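Local coordinates for bifunctional enzyme cysn/cysc (Mycobacterium tuberculosis, PDB 4BZP), which phosphorylates adenosine 5'-phosphosulfate at its 3' position with ATP, acting as the APS kinase of sulfate assimilation, at residues 6-12 against 80-86; 20-25 against 161-165; 48-52 against 62-66. All coordinates share one frame; numbering follows the deposited sequence.

Contact 1. Residues 6-12 against 80-86; sequences KTVWFTG and VLVPAIS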
# COMPACT_ATOMS: atom_id res chain seq x y z
N LYS A 6 1.72 12.36 7.15
CA LYS A 6 0.35 12.80 7.37
C LYS A 6 -0.38 12.58 6.09
O LYS A 6 0.24 12.45 5.02
CB LYS A 6 0.33 14.30 7.64
CG LYS A 6 1.26 14.81 8.73
CD LYS A 6 1.19 16.27 8.96
CE LYS A 6 2.23 16.66 10.04
NZ LYS A 6 2.33 18.14 10.06
N THR A 7 -1.72 12.62 6.17
CA THR A 7 -2.57 12.49 4.98
C THR A 7 -3.50 13.65 4.76
O THR A 7 -4.20 14.08 5.68
CB THR A 7 -3.40 11.19 5.02
OG1 THR A 7 -2.48 10.08 5.02
CG2 THR A 7 -4.39 11.05 3.85
N VAL A 8 -3.51 14.18 3.53
CA VAL A 8 -4.50 15.11 3.08
C VAL A 8 -5.50 14.38 2.20
O VAL A 8 -5.12 13.85 1.15
CB VAL A 8 -3.85 16.26 2.28
CG1 VAL A 8 -4.92 17.24 1.82
CG2 VAL A 8 -2.80 16.95 3.12
N TRP A 9 -6.75 14.32 2.62
CA TRP A 9 -7.83 13.57 1.96
C TRP A 9 -8.73 14.57 1.32
O TRP A 9 -9.51 15.30 2.02
CB TRP A 9 -8.57 12.73 3.00
CG TRP A 9 -9.49 11.70 2.48
CD1 TRP A 9 -10.78 11.85 2.16
CD2 TRP A 9 -9.16 10.31 2.22
NE1 TRP A 9 -11.29 10.66 1.70
CE2 TRP A 9 -10.32 9.69 1.76
CE3 TRP A 9 -8.01 9.53 2.35
CZ2 TRP A 9 -10.35 8.31 1.42
CZ3 TRP A 9 -8.08 8.19 2.00
CH2 TRP A 9 -9.21 7.65 1.55
N PHE A 10 -8.68 14.68 0.00
CA PHE A 10 -9.57 15.56 -0.68
C PHE A 10 -10.96 14.97 -0.77
O PHE A 10 -11.28 13.75 -0.58
CB PHE A 10 -9.07 15.88 -2.07
CG PHE A 10 -7.84 16.70 -2.09
CD1 PHE A 10 -6.60 16.10 -2.00
CD2 PHE A 10 -7.91 18.08 -2.17
CE1 PHE A 10 -5.46 16.86 -1.97
CE2 PHE A 10 -6.77 18.84 -2.13
CZ PHE A 10 -5.53 18.23 -2.09
N THR A 11 -11.85 15.86 -1.11
CA THR A 11 -13.22 15.43 -1.46
C THR A 11 -13.84 16.56 -2.26
O THR A 11 -13.55 17.73 -2.04
CB THR A 11 -14.04 15.06 -0.20
OG1 THR A 11 -15.35 14.65 -0.62
CG2 THR A 11 -14.13 16.20 0.80
N GLY A 12 -14.67 16.20 -3.22
CA GLY A 12 -15.37 17.14 -4.07
C GLY A 12 -15.76 16.50 -5.38
O GLY A 12 -15.22 15.46 -5.77
N VAL A 80 1.03 12.28 2.27
CA VAL A 80 0.17 11.59 1.31
C VAL A 80 -0.99 12.49 0.89
O VAL A 80 -1.64 13.07 1.76
CB VAL A 80 -0.38 10.28 1.86
CG1 VAL A 80 -1.15 9.48 0.81
CG2 VAL A 80 0.78 9.40 2.39
N LEU A 81 -1.24 12.59 -0.39
CA LEU A 81 -2.29 13.46 -0.95
C LEU A 81 -3.23 12.56 -1.70
O LEU A 81 -2.79 11.86 -2.65
CB LEU A 81 -1.66 14.47 -1.87
CG LEU A 81 -0.66 15.38 -1.16
CD1 LEU A 81 0.52 15.78 -2.02
CD2 LEU A 81 -1.37 16.63 -0.66
N VAL A 82 -4.51 12.52 -1.32
CA VAL A 82 -5.48 11.56 -1.90
C VAL A 82 -6.58 12.34 -2.56
O VAL A 82 -7.50 12.87 -1.89
CB VAL A 82 -6.06 10.67 -0.81
CG1 VAL A 82 -6.99 9.63 -1.44
CG2 VAL A 82 -4.97 10.01 -0.02
N PRO A 83 -6.55 12.42 -3.91
CA PRO A 83 -7.56 13.20 -4.62
C PRO A 83 -8.77 12.44 -5.10
O PRO A 83 -9.21 12.65 -6.28
CB PRO A 83 -6.78 13.73 -5.80
CG PRO A 83 -5.82 12.64 -6.12
CD PRO A 83 -5.40 12.10 -4.79
N ALA A 84 -9.46 11.79 -4.19
CA ALA A 84 -10.66 11.01 -4.53
C ALA A 84 -11.92 11.83 -4.31
O ALA A 84 -11.96 12.74 -3.48
CB ALA A 84 -10.69 9.73 -3.73
N ILE A 85 -12.95 11.52 -5.06
CA ILE A 85 -14.20 12.23 -4.95
C ILE A 85 -14.74 12.07 -3.54
O ILE A 85 -15.21 13.06 -2.94
CB ILE A 85 -15.22 11.77 -5.98
CG1 ILE A 85 -14.78 12.24 -7.37
CG2 ILE A 85 -16.64 12.33 -5.71
CD1 ILE A 85 -15.59 11.68 -8.49
N SER A 86 -14.73 10.81 -3.04
CA SER A 86 -15.15 10.49 -1.67
C SER A 86 -16.54 11.11 -1.41
O SER A 86 -16.65 12.00 -0.55
CB SER A 86 -14.11 11.04 -0.67
OG SER A 86 -12.92 10.26 -0.69
O HOH W 1 -10.23 11.23 -1.07
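Val82 lays its CG1 methyl over one face of the Trp9 indole, 4.0 Å from the centroid of the six-membered ring, an 18° departure from the ring normal that makes this a CH-pi contact. Trp9 CG stands anti to the backbone N (chi1 -167°), which swings the indole over the neighbouring strand, and chi2 of -88° turns its face to Val82. The pair belongs to the central parallel sheet of a P-loop kinase fold, in which strand 6-11 lies between 79-82 and 106-111.

Parallel pairing carries the backbone. Val8 bonds in both directions, its N to Val80 O at 2.8 Å and its O to Val82 N at 2.9 Å; Val80 N to Lys6 O and Phe10 N to Val82 O extend the series at either end. Side chains alternate accordingly: Thr7, Trp9, Val80 and Val82 share the face covered by helix 56-75, whereas Val8 and Leu81 project from the other, where Leu81 CD2 rests 3.9 Å from Val8 CB. Thr7 OG1 finds its polar partner in His99.

Past Val82 the regular pairing ends, and water 1 bridges the segments, 2.8 Å from Phe10 O and over the same face of the Trp9 ring as Val82 CG1. Direct hydrogen bonding returns where strand 6-11 runs into the P-loop, whose Gly12 also receives Lys18 NZ at its carbonyl O. Gly12 N donates to Ile85 O at 3.2 Å, tying the start of the nucleotide-binding loop to segment 80-86. Thr11 OG1, also hydrogen-bonded to Tyr145 OH, has its hydroxyl oxygen wedged between two backbone carbonyls, 2.8 Å from Ile85 O and 3.0 Å from Ser86 O.

Contact 2. Residues 20-25 against 161-165; sequences SVAMLV and IDEQA. With ADP (adenosine-5'-diphosphate), chain C; EDO (1,2-ethanediol), chain D.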
# COMPACT_ATOMS: atom_id res chain seq x y z
N SER A 20 -5.52 18.61 -9.37
CA SER A 20 -4.65 19.76 -9.71
C SER A 20 -3.98 20.28 -8.46
O SER A 20 -2.79 20.55 -8.46
CB SER A 20 -5.45 20.88 -10.31
OG SER A 20 -6.11 20.55 -11.52
N VAL A 21 -4.73 20.44 -7.37
CA VAL A 21 -4.15 20.90 -6.13
C VAL A 21 -3.18 19.90 -5.55
O VAL A 21 -2.08 20.22 -5.14
CB VAL A 21 -5.23 21.32 -5.10
CG1 VAL A 21 -4.58 21.72 -3.79
CG2 VAL A 21 -6.07 22.48 -5.65
N ALA A 22 -3.55 18.63 -5.51
CA ALA A 22 -2.70 17.60 -4.96
C ALA A 22 -1.36 17.56 -5.66
O ALA A 22 -0.33 17.48 -5.01
CB ALA A 22 -3.42 16.22 -5.06
N MET A 23 -1.39 17.59 -6.99
CA MET A 23 -0.16 17.49 -7.79
C MET A 23 0.75 18.69 -7.54
O MET A 23 1.95 18.53 -7.50
CB MET A 23 -0.47 17.35 -9.28
CG MET A 23 -1.20 16.04 -9.61
SD MET A 23 -0.13 14.61 -9.42
CE MET A 23 1.03 14.68 -10.77
N LEU A 24 0.17 19.88 -7.41
CA LEU A 24 0.98 21.07 -7.19
C LEU A 24 1.54 21.10 -5.79
O LEU A 24 2.69 21.46 -5.56
CB LEU A 24 0.21 22.34 -7.51
CG LEU A 24 1.07 23.62 -7.37
CD1 LEU A 24 2.37 23.58 -8.14
CD2 LEU A 24 0.26 24.79 -7.84
N VAL A 25 0.77 20.67 -4.80
CA VAL A 25 1.31 20.52 -3.45
C VAL A 25 2.46 19.52 -3.45
O VAL A 25 3.50 19.78 -2.86
CB VAL A 25 0.23 20.08 -2.44
CG1 VAL A 25 0.82 19.72 -1.09
CG2 VAL A 25 -0.83 21.14 -2.26
N ILE A 161 -5.01 27.62 -8.49
CA ILE A 161 -4.47 26.33 -8.04
C ILE A 161 -3.26 26.54 -7.16
O ILE A 161 -3.08 25.93 -6.12
CB ILE A 161 -4.14 25.43 -9.23
CG1 ILE A 161 -5.42 25.10 -9.97
CG2 ILE A 161 -3.42 24.19 -8.81
CD1 ILE A 161 -5.21 24.68 -11.39
N ASP A 162 -2.39 27.48 -7.55
CA ASP A 162 -1.22 27.84 -6.74
C ASP A 162 -1.60 28.36 -5.32
O ASP A 162 -0.99 27.95 -4.35
CB ASP A 162 -0.36 28.87 -7.47
CG ASP A 162 0.94 29.14 -6.74
OD1 ASP A 162 1.81 28.25 -6.82
OD2 ASP A 162 1.06 30.21 -6.09
N GLU A 163 -2.59 29.21 -5.28
CA GLU A 163 -3.07 29.77 -4.01
C GLU A 163 -3.64 28.68 -3.15
O GLU A 163 -3.39 28.61 -1.94
CB GLU A 163 -4.07 30.88 -4.24
CG GLU A 163 -3.38 32.15 -4.81
CD GLU A 163 -4.30 33.12 -5.48
OE1 GLU A 163 -5.51 32.89 -5.73
OE2 GLU A 163 -3.74 34.22 -5.81
N GLN A 164 -4.45 27.81 -3.75
CA GLN A 164 -5.04 26.68 -3.00
C GLN A 164 -3.99 25.71 -2.49
O GLN A 164 -4.07 25.22 -1.38
CB GLN A 164 -6.01 25.93 -3.90
CG GLN A 164 -7.23 26.73 -4.25
CD GLN A 164 -8.25 25.91 -5.03
OE1 GLN A 164 -8.18 24.66 -5.13
NE2 GLN A 164 -9.19 26.61 -5.61
N ALA A 165 -2.98 25.44 -3.29
CA ALA A 165 -1.87 24.57 -2.89
C ALA A 165 -1.16 25.16 -1.68
O ALA A 165 -0.82 24.42 -0.74
CB ALA A 165 -0.89 24.34 -4.04
PB ADP C . -10.62 16.74 -9.93
O1B ADP C . -11.53 15.84 -10.83
O2B ADP C . -11.28 17.17 -8.67
O3B ADP C . -9.25 16.16 -9.79
PA ADP C . -9.23 18.69 -11.61
O1A ADP C . -8.97 17.81 -12.76
O2A ADP C . -8.08 18.97 -10.68
O3A ADP C . -10.45 18.10 -10.78
O5' ADP C . -9.84 20.13 -12.01
C5' ADP C . -10.61 20.26 -13.18
C4' ADP C . -9.93 21.33 -14.04
O4' ADP C . -10.30 22.60 -13.53
C3' ADP C . -8.40 21.31 -14.16
O3' ADP C . -8.05 20.90 -15.46
C2' ADP C . -8.02 22.74 -14.06
O2' ADP C . -7.62 23.17 -15.39
C1' ADP C . -9.23 23.51 -13.64
N9 ADP C . -9.06 24.09 -12.30
C8 ADP C . -9.06 23.38 -11.14
N7 ADP C . -8.89 24.15 -10.06
C5 ADP C . -8.80 25.43 -10.56
C6 ADP C . -8.59 26.70 -9.93
N6 ADP C . -8.49 26.84 -8.59
N1 ADP C . -8.52 27.75 -10.79
C2 ADP C . -8.63 27.62 -12.10
N3 ADP C . -8.80 26.45 -12.78
C4 ADP C . -8.84 25.35 -12.01
C1 EDO D . 5.94 31.12 -6.15
O1 EDO D . 6.49 30.06 -5.37
C2 EDO D . 4.65 30.59 -6.73
O2 EDO D . 3.71 30.47 -5.63
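Ile161 spreads between helix 18-31 and the nucleotide: its CG2 methyl reaches Leu24 CD2 at 3.9 Å while the rest of its side chain turns to the adenine. Such a crossing shows how one helix junction can double as the wall of a binding site, here the ADP pocket of a P-loop kinase. The axes of the short segments pass 8.8 Å apart at a crossing angle of -66°, with Ala165 at the crossing.

Mostly apolar contacts make up the interface. Ala165 sets its CB against Val25 CG2 at 3.7 Å and Leu24 CG at 3.9 Å. Leu24 extends with CG anti to the backbone N (chi1 -177°), which carries CD2 over the start of helix 161-173, 3.6 Å from Asp162 CA. Val21 sets CG1 against Ala165 CA and also packs against Leu155 and Phe10 of the sheet. Its CG2 lies against Gln164 OE1, the two side chains crossing at about a right angle.

Apolar packing over the face of the adenine is the second kind. Ile161 lays CG1 there, 3.4 Å from ADP C5, with CD1 alongside over the same face. Gln164 is also part of this pocket.

Polar grip comes from the phosphate end. Ser20 gives two hydrogen bonds to one α-phosphate oxygen, O2A, from its N at 2.9 Å and its OG at 2.7 Å; the hydroxyl lies beside the backbone N, so both donors converge. Lys18, Ser19 and the backbone N-H groups of Gly15 and Gly17 hold ADP further. At the exposed end of the contact Asp162 OD1 forms a salt bridge with Lys28.

No hydrogen bond crosses between the segments, so apolar packing joins the helices, while the polar bonds of Ser20 go to the phosphate and Ile161 offers the adenine an apolar surface.

Contact 3. Residues 48-52 against 62-66; sequences LNADL and NLRRL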
# COMPACT_ATOMS: atom_id res chain seq x y z
N LEU A 48 -3.18 -3.01 -7.44
CA LEU A 48 -3.70 -3.40 -6.13
C LEU A 48 -5.18 -3.69 -6.16
O LEU A 48 -5.63 -4.69 -5.62
CB LEU A 48 -3.39 -2.34 -5.09
CG LEU A 48 -3.95 -2.61 -3.69
CD1 LEU A 48 -3.40 -3.89 -3.09
CD2 LEU A 48 -3.69 -1.42 -2.78
N ASN A 49 -5.90 -2.78 -6.81
CA ASN A 49 -7.34 -2.83 -6.83
C ASN A 49 -7.94 -3.36 -8.11
O ASN A 49 -9.12 -3.10 -8.41
CB ASN A 49 -7.89 -1.47 -6.36
CG ASN A 49 -7.55 -1.18 -4.92
OD1 ASN A 49 -7.25 -2.04 -4.10
ND2 ASN A 49 -7.64 0.13 -4.57
N ALA A 50 -7.17 -4.13 -8.86
CA ALA A 50 -7.66 -4.77 -10.08
C ALA A 50 -8.83 -5.69 -9.89
O ALA A 50 -9.53 -5.97 -10.87
CB ALA A 50 -6.52 -5.50 -10.79
N ASP A 51 -9.04 -6.21 -8.70
CA ASP A 51 -10.16 -7.09 -8.42
C ASP A 51 -11.49 -6.34 -8.31
O ASP A 51 -12.56 -6.98 -8.34
CB ASP A 51 -9.93 -7.86 -7.14
CG ASP A 51 -9.74 -6.97 -5.91
OD1 ASP A 51 -8.96 -5.98 -5.99
OD2 ASP A 51 -10.34 -7.31 -4.87
N LEU A 52 -11.45 -5.02 -8.15
CA LEU A 52 -12.68 -4.25 -7.92
C LEU A 52 -13.29 -3.74 -9.21
O LEU A 52 -12.59 -3.32 -10.13
CB LEU A 52 -12.36 -3.04 -7.04
CG LEU A 52 -11.86 -3.38 -5.64
CD1 LEU A 52 -11.58 -2.08 -4.85
CD2 LEU A 52 -12.86 -4.21 -4.92
N ASN A 62 -12.74 0.48 -2.51
CA ASN A 62 -11.64 1.23 -3.09
C ASN A 62 -11.15 2.28 -2.10
O ASN A 62 -9.95 2.37 -1.84
CB ASN A 62 -12.09 1.84 -4.41
CG ASN A 62 -11.03 2.61 -5.08
OD1 ASN A 62 -10.00 2.04 -5.47
ND2 ASN A 62 -11.24 3.91 -5.22
N LEU A 63 -12.06 3.06 -1.52
CA LEU A 63 -11.71 4.10 -0.59
C LEU A 63 -11.19 3.50 0.69
O LEU A 63 -10.22 4.06 1.25
CB LEU A 63 -12.89 5.03 -0.32
CG LEU A 63 -13.39 5.82 -1.51
CD1 LEU A 63 -14.72 6.45 -1.22
CD2 LEU A 63 -12.36 6.87 -1.92
N ARG A 64 -11.78 2.42 1.19
CA ARG A 64 -11.27 1.78 2.40
C ARG A 64 -9.81 1.37 2.21
O ARG A 64 -8.95 1.63 3.04
CB ARG A 64 -12.13 0.57 2.75
CG ARG A 64 -11.82 -0.01 4.11
CD ARG A 64 -12.47 -1.39 4.37
NE ARG A 64 -11.85 -2.42 3.57
CZ ARG A 64 -10.69 -3.03 3.90
NH1 ARG A 64 -10.06 -2.72 5.02
NH2 ARG A 64 -10.19 -3.91 3.08
N ARG A 65 -9.52 0.73 1.08
CA ARG A 65 -8.16 0.29 0.84
C ARG A 65 -7.25 1.50 0.69
O ARG A 65 -6.09 1.48 1.20
CB ARG A 65 -8.09 -0.58 -0.39
CG ARG A 65 -8.81 -1.90 -0.26
CD ARG A 65 -8.61 -2.73 -1.47
NE ARG A 65 -9.54 -3.86 -1.55
CZ ARG A 65 -9.56 -4.70 -2.59
NH1 ARG A 65 -8.76 -4.51 -3.59
NH2 ARG A 65 -10.48 -5.65 -2.60
N LEU A 66 -7.67 2.53 -0.04
CA LEU A 66 -6.88 3.74 -0.19
C LEU A 66 -6.54 4.29 1.21
O LEU A 66 -5.40 4.78 1.44
CB LEU A 66 -7.63 4.79 -1.04
CG LEU A 66 -7.54 4.84 -2.56
CD1 LEU A 66 -8.52 5.77 -3.19
CD2 LEU A 66 -6.19 5.40 -2.92
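Arg65 meets the carboxylate of Asp51 end-on, NH1 to OD1 and NH2 to OD2, each at 2.8 Å. The two flat groups are nearly coplanar, 12° apart, and each oxygen uses its syn lone pair, the classic bidentate salt bridge. It clamps a type I turn, Asn49 to Leu52, to helix 56-75.

The tight part lies round the guanidinium. NH1 spends its second N-H on Asn49 OD1 at 2.9 Å, approaching from above the amide's carbonyl plane, not along a lone pair. With NE engaged by Glu61 of the same helix, acceptors line several points of the group's edge and fix its rotation, while Leu52 covers one face, CD1 over its centre and CD2 3.6 Å from NH2. The arginine reaches this place because its chain stays extended from CG to NE. Leu52 also sets CD1 3.7 Å from Asn62 N, linking the turn to the helix backbone.

Things are looser where the two asparagines meet. Asn49 ND2 reaches Asn62 OD1 at 3.2 Å, a weak bond bent to 127° with the amide planes nearly perpendicular. Ala50 lies on the solvent side of the turn. Asp51 is exposed too, though held by Arg65, whose charge would help keep the carboxylate ionised.

The outer side adjoins the second subunit, whose Arg64 donates to Leu48 O, while Arg64 of this chain binds Leu48 O of that subunit, so the turn and the helix both take part in the dimer interface. Within the fold, Asn49 leans on Leu44 of helix 41-44 and Leu48 on Val69 of helix 56-75.

Overall arrangement
From the N terminus, strand 6-11 leads through the P-loop into helix 18-31, so contact 1 and contact 2 begin on consecutive elements of the chain. The loop closed by contact 1 returns at strand 79-82; contact 2, opened within it, closes only at helix 161-173, so the two cross. Contact 3 is a short local closure at helix 56-75 that falls within both. Contact 1 is the hub: Phe10 and Leu81 pack on Ala22 and its neighbours in contact 2, whereas Trp9 and Ser86 meet Leu63 of contact 3. Contacts 2 and 3 do not touch, lying on opposite sides of the chain's centre, one at the nucleotide, the other at the second subunit.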